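ECF RNA polymerase sigma factor SigK (Mycobacterium tuberculosis, PDB 4NQW) probably directs RNA polymerase to specific promoters as an extracytoplasmic-function sigma factor, held inactive by an anti-sigma factor until regulated intramembrane proteolysis releases it. Local coordinates at residues A193-S196 with L197-L201; K90-A93 with L94-L97; L154-T157 with Q158-C161. All coordinates share one frame; numbering follows the deposited sequence.

Contact 1: residues A193-S196 with L197-L201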
ATOM      1  N   ALA A 193      -9.152   4.081 -12.512  1.00 17.34           N
ATOM      2  CA  ALA A 193      -8.310   2.885 -12.540  1.00 14.64           C
ATOM      3  C   ALA A 193      -8.582   1.984 -11.337  1.00 16.68           C
ATOM      4  O   ALA A 193      -8.732   0.771 -11.486  1.00 16.58           O
ATOM      5  CB  ALA A 193      -6.842   3.278 -12.580  1.00  8.42           C
ATOM      6  N   LEU A 194      -8.654   2.586 -10.151  1.00 18.17           N
ATOM      7  CA  LEU A 194      -8.924   1.837  -8.917  1.00 18.33           C
ATOM      8  C   LEU A 194     -10.359   1.306  -8.836  1.00 18.20           C
ATOM      9  O   LEU A 194     -10.593   0.266  -8.220  1.00 19.15           O
ATOM     10  CB  LEU A 194      -8.602   2.681  -7.677  1.00 16.49           C
ATOM     11  CG  LEU A 194      -7.169   2.588  -7.139  1.00 16.51           C
ATOM     12  CD1 LEU A 194      -6.933   1.253  -6.449  1.00 18.92           C
ATOM     13  CD2 LEU A 194      -6.128   2.820  -8.223  1.00 13.88           C
ATOM     14  N   ARG A 195     -11.309   2.015  -9.445  1.00 17.57           N
ATOM     15  CA  ARG A 195     -12.700   1.554  -9.489  1.00 19.55           C
ATOM     16  C   ARG A 195     -12.822   0.313 -10.367  1.00 20.85           C
ATOM     17  O   ARG A 195     -13.451  -0.672  -9.977  1.00 23.59           O
ATOM     18  CB  ARG A 195     -13.635   2.650 -10.007  1.00 20.83           C
ATOM     19  CG  ARG A 195     -15.116   2.301  -9.902  1.00 23.18           C
ATOM     20  CD  ARG A 195     -16.014   3.377 -10.497  1.00 25.79           C
ATOM     21  NE  ARG A 195     -15.725   4.698  -9.937  1.00 29.11           N
ATOM     22  CZ  ARG A 195     -15.047   5.668 -10.550  1.00 31.61           C
ATOM     23  NH1 ARG A 195     -14.578   5.510 -11.785  1.00 34.19           N
ATOM     24  NH2 ARG A 195     -14.840   6.824  -9.922  1.00 31.25           N
ATOM     25  N   SER A 196     -12.216   0.374 -11.549  1.00 21.03           N
ATOM     26  CA  SER A 196     -12.182  -0.759 -12.474  1.00 23.60           C
ATOM     27  C   SER A 196     -11.519  -1.990 -11.851  1.00 24.10           C
ATOM     28  O   SER A 196     -11.967  -3.117 -12.066  1.00 21.53           O
ATOM     29  CB  SER A 196     -11.443  -0.370 -13.758  1.00 25.91           C
ATOM     30  OG  SER A 196     -11.457  -1.425 -14.701  1.00 27.15           O
ATOM     31  N   LEU A 197     -10.453  -1.766 -11.084  1.00 24.74           N
ATOM     32  CA  LEU A 197      -9.768  -2.852 -10.381  1.00 26.27           C
ATOM     33  C   LEU A 197     -10.644  -3.439  -9.282  1.00 27.50           C
ATOM     34  O   LEU A 197     -10.780  -4.659  -9.180  1.00 28.93           O
ATOM     35  CB  LEU A 197      -8.439  -2.375  -9.782  1.00 25.83           C
ATOM     36  CG  LEU A 197      -7.255  -2.210 -10.735  1.00 23.45           C
ATOM     37  CD1 LEU A 197      -6.019  -1.815  -9.943  1.00 22.41           C
ATOM     38  CD2 LEU A 197      -6.995  -3.482 -11.528  1.00 23.49           C
ATOM     39  N   ARG A 198     -11.231  -2.568  -8.463  1.00 28.64           N
ATOM     40  CA  ARG A 198     -12.163  -2.991  -7.417  1.00 33.05           C
ATOM     41  C   ARG A 198     -13.273  -3.867  -8.003  1.00 31.96           C
ATOM     42  O   ARG A 198     -13.604  -4.914  -7.445  1.00 32.80           O
ATOM     43  CB  ARG A 198     -12.769  -1.769  -6.712  1.00 38.78           C
ATOM     44  CG  ARG A 198     -13.527  -2.093  -5.433  1.00 44.95           C
ATOM     45  CD  ARG A 198     -14.105  -0.850  -4.764  1.00 50.60           C
ATOM     46  NE  ARG A 198     -13.091   0.179  -4.513  1.00 55.11           N
ATOM     47  CZ  ARG A 198     -13.001   1.356  -5.140  1.00 55.51           C
ATOM     48  NH1 ARG A 198     -13.870   1.711  -6.086  1.00 52.78           N
ATOM     49  NH2 ARG A 198     -12.026   2.199  -4.812  1.00 56.43           N
ATOM     50  N   ASN A 199     -13.826  -3.442  -9.137  1.00 30.28           N
ATOM     51  CA  ASN A 199     -14.902  -4.175  -9.806  1.00 30.31           C
ATOM     52  C   ASN A 199     -14.443  -5.504 -10.412  1.00 31.19           C
ATOM     53  O   ASN A 199     -15.099  -6.529 -10.226  1.00 28.39           O
ATOM     54  CB  ASN A 199     -15.559  -3.304 -10.887  1.00 30.09           C
ATOM     55  CG  ASN A 199     -16.337  -2.132 -10.306  1.00 32.00           C
ATOM     56  OD1 ASN A 199     -16.744  -2.151  -9.144  1.00 33.21           O
ATOM     57  ND2 ASN A 199     -16.553  -1.102 -11.121  1.00 33.27           N
ATOM     58  N   CYS A 200     -13.318  -5.480 -11.129  1.00 33.12           N
ATOM     59  CA  CYS A 200     -12.776  -6.681 -11.779  1.00 33.77           C
ATOM     60  C   CYS A 200     -12.381  -7.751 -10.764  1.00 35.18           C
ATOM     61  O   CYS A 200     -12.593  -8.941 -10.996  1.00 35.90           O
ATOM     62  CB  CYS A 200     -11.563  -6.324 -12.644  1.00 33.27           C
ATOM     63  SG  CYS A 200     -10.840  -7.715 -13.552  0.69 37.71           S
ATOM     64  N   LEU A 201     -11.813  -7.319  -9.643  1.00 35.79           N
ATOM     65  CA  LEU A 201     -11.371  -8.235  -8.591  1.00 36.03           C
ATOM     66  C   LEU A 201     -12.527  -8.771  -7.737  1.00 39.44           C
ATOM     67  O   LEU A 201     -12.346  -9.732  -6.988  1.00 37.79           O
ATOM     68  CB  LEU A 201     -10.319  -7.558  -7.703  1.00 31.31           C
ATOM     69  CG  LEU A 201      -8.985  -7.204  -8.373  1.00 29.13           C
ATOM     70  CD1 LEU A 201      -8.140  -6.333  -7.458  1.00 28.47           C
ATOM     71  CD2 LEU A 201      -8.203  -8.447  -8.767  1.00 29.64           C
TER
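Arg-198 N donates to Leu-194 O, Asn-199 N to Arg-195 O and Cys-200 N to Ser-196 O, each at 2.9 Å, and Leu-197 N reaches Ala-193 O at 3.1 Å. Four successive i to i+4 bonds establish an unbroken alpha-helical turn here; the Arg-198 to Leu-194 bond has an N-H...O angle of 164°. Arg-198 then doubles back over the same turn. With CG anti to the backbone N (chi1 -168°) the chain leaves toward the preceding turn, and a bend at chi3 lays the guanidinium across Leu-194 O, which stands 4.0 Å from the group's plane and over its centre. That carbonyl is therefore gripped by a backbone N-H and roofed by a cationic face. NH1 of Arg-198 also comes within 3.6 Å of Arg-195 CA. The two arginines do not pair: their guanidinium planes are 67° apart, and Arg-195 NE lies 5.2 Å from Arg-198 NH1. Arg-195 NH1 is instead engaged in a salt bridge to Asp-192, which would be expected to offset part of the like-charge repulsion. Asn-199 runs alongside Arg-195, its ND2 lying 3.9 Å from the CG of Arg-195. Leu-197 lies with CG 3.4 Å from Ala-193 O. Its apolar packing is with other helices: Ala-193, Leu-194 and Leu-197 touch Ile-162 of helix 156-167, while Leu-197 and Leu-201 meet Cys-150 of helix 141-153. The SG of Cys-150 forms a disulfide with that of Cys-200. Leu-194, Arg-198 and Leu-201 also pack on apolar side chains of the other protein in the assembly, so this last part of helix 183-201 is covered by helices 141-153 and 156-167 and by a partner chain.

Contact 2: residues K90-A93 with L94-L97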
ATOM      1  N   LYS A  90     -11.067  -0.613  10.953  1.00 57.16           N
ATOM      2  CA  LYS A  90     -10.659   0.439  10.015  1.00 51.94           C
ATOM      3  C   LYS A  90     -10.151  -0.139   8.691  1.00 44.12           C
ATOM      4  O   LYS A  90     -10.083   0.575   7.690  1.00 42.43           O
ATOM      5  CB  LYS A  90      -9.585   1.330  10.644  1.00 54.55           C
ATOM      6  CG  LYS A  90     -10.068   2.099  11.861  1.00 57.84           C
ATOM      7  CD  LYS A  90      -9.085   3.185  12.270  1.00 60.44           C
ATOM      8  CE  LYS A  90      -9.486   3.843  13.584  1.00 62.84           C
ATOM      9  NZ  LYS A  90     -10.849   4.446  13.546  1.00 63.73           N
ATOM     10  N   GLY A  91      -9.799  -1.424   8.691  1.00 37.61           N
ATOM     11  CA  GLY A  91      -9.271  -2.091   7.500  1.00 34.15           C
ATOM     12  C   GLY A  91      -8.608  -3.413   7.845  1.00 31.98           C
ATOM     13  O   GLY A  91      -8.342  -3.692   9.014  1.00 32.02           O
ATOM     14  N   SER A  92      -8.334  -4.224   6.827  1.00 30.82           N
ATOM     15  CA  SER A  92      -7.735  -5.541   7.032  1.00 30.46           C
ATOM     16  C   SER A  92      -6.286  -5.433   7.498  1.00 30.88           C
ATOM     17  O   SER A  92      -5.613  -4.432   7.239  1.00 34.06           O
ATOM     18  CB  SER A  92      -7.792  -6.362   5.744  1.00 28.03           C
ATOM     19  OG  SER A  92      -6.979  -5.780   4.739  1.00 28.39           O
ATOM     20  N   ALA A  93      -5.818  -6.471   8.185  1.00 26.28           N
ATOM     21  CA  ALA A  93      -4.418  -6.563   8.600  1.00 26.10           C
ATOM     22  C   ALA A  93      -3.501  -6.525   7.384  1.00 24.84           C
ATOM     23  O   ALA A  93      -2.439  -5.901   7.414  1.00 24.22           O
ATOM     24  CB  ALA A  93      -4.185  -7.840   9.391  1.00 26.39           C
ATOM     25  N   LEU A  94      -3.929  -7.191   6.315  1.00 23.77           N
ATOM     26  CA  LEU A  94      -3.162  -7.259   5.075  1.00 22.61           C
ATOM     27  C   LEU A  94      -2.959  -5.858   4.494  1.00 22.64           C
ATOM     28  O   LEU A  94      -1.842  -5.481   4.142  1.00 22.07           O
ATOM     29  CB  LEU A  94      -3.879  -8.149   4.047  1.00 21.42           C
ATOM     30  CG  LEU A  94      -3.066  -9.153   3.213  1.00 21.29           C
ATOM     31  CD1 LEU A  94      -3.582  -9.174   1.780  1.00 19.44           C
ATOM     32  CD2 LEU A  94      -1.574  -8.866   3.222  1.00 22.02           C
ATOM     33  N   ALA A  95      -4.049  -5.098   4.403  1.00 22.63           N
ATOM     34  CA  ALA A  95      -4.012  -3.727   3.895  1.00 21.74           C
ATOM     35  C   ALA A  95      -3.155  -2.820   4.775  1.00 23.53           C
ATOM     36  O   ALA A  95      -2.408  -1.982   4.271  1.00 22.69           O
ATOM     37  CB  ALA A  95      -5.423  -3.168   3.785  1.00 20.06           C
ATOM     38  N   TRP A  96      -3.272  -2.995   6.087  1.00 24.71           N
ATOM     39  CA  TRP A  96      -2.474  -2.249   7.062  1.00 25.21           C
ATOM     40  C   TRP A  96      -0.978  -2.496   6.845  1.00 24.53           C
ATOM     41  O   TRP A  96      -0.175  -1.563   6.889  1.00 23.72           O
ATOM     42  CB  TRP A  96      -2.890  -2.672   8.473  1.00 26.67           C
ATOM     43  CG  TRP A  96      -2.277  -1.898   9.599  1.00 27.38           C
ATOM     44  CD1 TRP A  96      -2.692  -0.694  10.089  1.00 28.60           C
ATOM     45  CD2 TRP A  96      -1.169  -2.302  10.411  1.00 27.10           C
ATOM     46  NE1 TRP A  96      -1.897  -0.315  11.145  1.00 29.40           N
ATOM     47  CE2 TRP A  96      -0.954  -1.284  11.363  1.00 27.22           C
ATOM     48  CE3 TRP A  96      -0.328  -3.420  10.419  1.00 27.40           C
ATOM     49  CZ2 TRP A  96       0.065  -1.351  12.314  1.00 26.88           C
ATOM     50  CZ3 TRP A  96       0.685  -3.487  11.366  1.00 28.15           C
ATOM     51  CH2 TRP A  96       0.871  -2.458  12.302  1.00 27.79           C
ATOM     52  N   LEU A  97      -0.620  -3.753   6.590  1.00 25.08           N
ATOM     53  CA  LEU A  97       0.772  -4.149   6.363  1.00 24.67           C
ATOM     54  C   LEU A  97       1.304  -3.666   5.012  1.00 24.37           C
ATOM     55  O   LEU A  97       2.379  -3.070   4.943  1.00 23.37           O
ATOM     56  CB  LEU A  97       0.907  -5.673   6.457  1.00 22.67           C
ATOM     57  CG  LEU A  97       2.258  -6.303   6.102  1.00 18.60           C
ATOM     58  CD1 LEU A  97       3.321  -5.919   7.114  1.00 13.90           C
ATOM     59  CD2 LEU A  97       2.125  -7.817   6.018  1.00 20.72           C
TER
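Ser-92 and Ala-95 meet where an extended chain turns into a helix: Ser-92 has psi 155°, whereas Ala-93 and the residues after it have helical backbone angles. The first helical bonds follow at once, Trp-96 N to Ser-92 O at 3.0 Å and Leu-97 N to Ala-93 O at 2.9 Å. Ser-92 is the N-cap. Its chi1 of 66° sets OG between the backbone N and the carbonyl carbon, where it accepts from Ala-95 N at 3.0 Å with an N-H...O angle of 158°. The same oxygen lies 3.2 Å from Ala-95 CB, a snug fit of hydroxyl against methyl. Trp-96 places CB 3.4 Å from Ala-93 O, and this carbonyl sits at the edge of the indole, near its plane; the indole makes an edge-to-face contact with Phe-86. Leu-97 heads into the interior, against Phe-46 and Val-54 of helix 42-62 and Val-79 of helix 65-82. Chemically, the cap supplies an acceptor for an amide of the first turn that has no preceding helical carbonyl. Asp-29 OD1 does likewise for Ala-93 N, and its negative charge probably suits the positive end of the helix dipole. Ser-92 OG is also hydrogen-bonded to an acidic side chain of the other protein, so a single hydroxyl serves both the helix start and the interface.

Contact 3: residues L154-T157 with Q158-C161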
ATOM      1  N   LEU A 154      -7.336  -3.004 -17.718  1.00 28.49           N
ATOM      2  CA  LEU A 154      -7.398  -1.544 -17.610  1.00 27.30           C
ATOM      3  C   LEU A 154      -7.023  -0.907 -18.941  1.00 28.91           C
ATOM      4  O   LEU A 154      -6.267  -1.492 -19.724  1.00 26.87           O
ATOM      5  CB  LEU A 154      -6.426  -1.031 -16.546  1.00 25.31           C
ATOM      6  CG  LEU A 154      -6.615  -1.441 -15.084  1.00 24.42           C
ATOM      7  CD1 LEU A 154      -5.346  -1.141 -14.299  1.00 24.00           C
ATOM      8  CD2 LEU A 154      -7.808  -0.732 -14.460  1.00 23.66           C
ATOM      9  N   THR A 155      -7.534   0.298 -19.185  1.00 30.36           N
ATOM     10  CA  THR A 155      -7.136   1.078 -20.358  1.00 30.83           C
ATOM     11  C   THR A 155      -5.681   1.501 -20.185  1.00 32.36           C
ATOM     12  O   THR A 155      -5.165   1.512 -19.065  1.00 33.22           O
ATOM     13  CB  THR A 155      -7.982   2.353 -20.536  1.00 28.92           C
ATOM     14  OG1 THR A 155      -7.686   3.274 -19.482  1.00 26.16           O
ATOM     15  CG2 THR A 155      -9.479   2.038 -20.546  1.00 29.63           C
ATOM     16  N   ASP A 156      -5.030   1.864 -21.287  1.00 33.82           N
ATOM     17  CA  ASP A 156      -3.612   2.236 -21.259  1.00 34.90           C
ATOM     18  C   ASP A 156      -3.337   3.386 -20.286  1.00 32.06           C
ATOM     19  O   ASP A 156      -2.398   3.314 -19.492  1.00 32.50           O
ATOM     20  CB  ASP A 156      -3.114   2.599 -22.665  1.00 36.37           C
ATOM     21  CG  ASP A 156      -3.097   1.406 -23.614  1.00 39.34           C
ATOM     22  OD1 ASP A 156      -3.213   0.250 -23.149  1.00 39.27           O
ATOM     23  OD2 ASP A 156      -2.961   1.628 -24.835  1.00 43.04           O
ATOM     24  N   THR A 157      -4.159   4.433 -20.342  1.00 29.94           N
ATOM     25  CA  THR A 157      -4.027   5.575 -19.429  1.00 29.74           C
ATOM     26  C   THR A 157      -4.227   5.183 -17.966  1.00 28.72           C
ATOM     27  O   THR A 157      -3.503   5.656 -17.087  1.00 29.71           O
ATOM     28  CB  THR A 157      -5.022   6.709 -19.764  1.00 32.53           C
ATOM     29  OG1 THR A 157      -6.038   6.219 -20.649  1.00 33.11           O
ATOM     30  CG2 THR A 157      -4.304   7.874 -20.424  1.00 32.73           C
ATOM     31  N   GLN A 158      -5.210   4.326 -17.710  1.00 26.48           N
ATOM     32  CA  GLN A 158      -5.516   3.895 -16.345  1.00 27.67           C
ATOM     33  C   GLN A 158      -4.444   2.957 -15.781  1.00 23.06           C
ATOM     34  O   GLN A 158      -4.129   3.021 -14.593  1.00 21.56           O
ATOM     35  CB  GLN A 158      -6.914   3.265 -16.286  1.00 33.65           C
ATOM     36  CG  GLN A 158      -8.020   4.299 -16.443  1.00 40.81           C
ATOM     37  CD  GLN A 158      -9.360   3.705 -16.832  1.00 47.95           C
ATOM     38  OE1 GLN A 158      -9.687   2.583 -16.456  1.00 56.80           O
ATOM     39  NE2 GLN A 158     -10.152   4.467 -17.582  1.00 52.38           N
ATOM     40  N   ARG A 159      -3.878   2.102 -16.631  1.00 22.34           N
ATOM     41  CA  ARG A 159      -2.747   1.257 -16.237  1.00 24.64           C
ATOM     42  C   ARG A 159      -1.495   2.103 -15.995  1.00 25.10           C
ATOM     43  O   ARG A 159      -0.733   1.842 -15.066  1.00 27.12           O
ATOM     44  CB  ARG A 159      -2.457   0.203 -17.310  1.00 27.78           C
ATOM     45  CG  ARG A 159      -1.427  -0.838 -16.895  1.00 33.01           C
ATOM     46  CD  ARG A 159      -0.883  -1.615 -18.084  1.00 39.28           C
ATOM     47  NE  ARG A 159      -1.940  -2.285 -18.848  1.00 44.72           N
ATOM     48  CZ  ARG A 159      -2.358  -1.938 -20.066  1.00 49.78           C
ATOM     49  NH1 ARG A 159      -1.823  -0.909 -20.723  1.00 50.77           N
ATOM     50  NH2 ARG A 159      -3.330  -2.636 -20.644  1.00 52.31           N
ATOM     51  N   GLN A 160      -1.293   3.109 -16.843  1.00 25.81           N
ATOM     52  CA  GLN A 160      -0.151   4.022 -16.736  1.00 27.13           C
ATOM     53  C   GLN A 160      -0.155   4.823 -15.429  1.00 25.76           C
ATOM     54  O   GLN A 160       0.902   5.065 -14.852  1.00 27.86           O
ATOM     55  CB  GLN A 160      -0.149   4.980 -17.931  1.00 30.31           C
ATOM     56  CG  GLN A 160       1.082   5.865 -18.062  1.00 32.78           C
ATOM     57  CD  GLN A 160       0.962   6.842 -19.226  1.00 34.27           C
ATOM     58  OE1 GLN A 160      -0.079   7.476 -19.412  1.00 33.79           O
ATOM     59  NE2 GLN A 160       2.027   6.968 -20.014  1.00 35.49           N
ATOM     60  N   CYS A 161      -1.339   5.235 -14.975  1.00 24.66           N
ATOM     61  CA  CYS A 161      -1.473   5.977 -13.716  1.00 24.75           C
ATOM     62  C   CYS A 161      -0.983   5.163 -12.525  1.00 26.90           C
ATOM     63  O   CYS A 161      -0.217   5.662 -11.698  1.00 27.58           O
ATOM     64  CB  CYS A 161      -2.926   6.405 -13.475  1.00 25.90           C
ATOM     65  SG  CYS A 161      -3.394   7.933 -14.315  0.80 30.60           S
TER
HETATM   66  O   HOH W   1       0.020   1.975 -20.382  1.00 42.01           O
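Gln-158 folds its side chain across the hydroxyl of Thr-155, so that CD of Gln-158 lies 3.2 Å from Thr-155 OG1 and the two side chains cross at a slant. NE2 of Gln-158 is 3.3 Å from that OG1, but at a poor angle, so the amide covers the hydroxyl without bonding to it. OG1 is instead the acceptor for Gln-158 N, at 3.2 Å with an N-H...O angle of 154°. Thr-155 also receives Arg-159 N on its carbonyl O, at 2.8 Å. From there Arg-159 turns back: with chi1 at -172° and a bend at chi3, its guanidinium runs alongside Asp-156. NH1 donates to Asp-156 OD1 at 3.0 Å in a salt bridge close to the guanidinium plane, meeting the oxygen on its anti side but well out of the carboxylate plane. The two flat groups are turned 48° apart. A water donates to Asp-156 O at 2.9 Å and accepts a weak bond from Arg-159 NH1, while Arg-159 NH2 has a partner in Lys-152 O, tying the arginine to the end of helix 141-153. Leu-154 is buried and touches Ser-196 of helix 183-201. The salt bridge lies within the first turn, and the threonine N-cap is the recognised start of a helix, here helix 156-167 in sigma-70 domain 4, which precedes the predicted helix-turn-helix.

In the fold
From the N terminus, contact 2 comes first and opens helix 93-111 in domain 2. Contact 3 follows beyond the unmodelled residues 113-139 and opens helix 156-167 in domain 4; contact 1 is a run late in helix 183-201. Each is one continuous stretch and closes no loop, so they stand in series, neither nesting nor crossing. Contacts 1 and 3 do meet in space, with centres 12 Å apart. Ala-193 CB lies 3.4 Å from Gln-158 O. This meeting joins helix 183-201 to the start of helix 156-167 within sigma-70 region 4. Contact 2 stays separate, its nearest atoms about 11 Å from contact 1 and about 18 Å from contact 3.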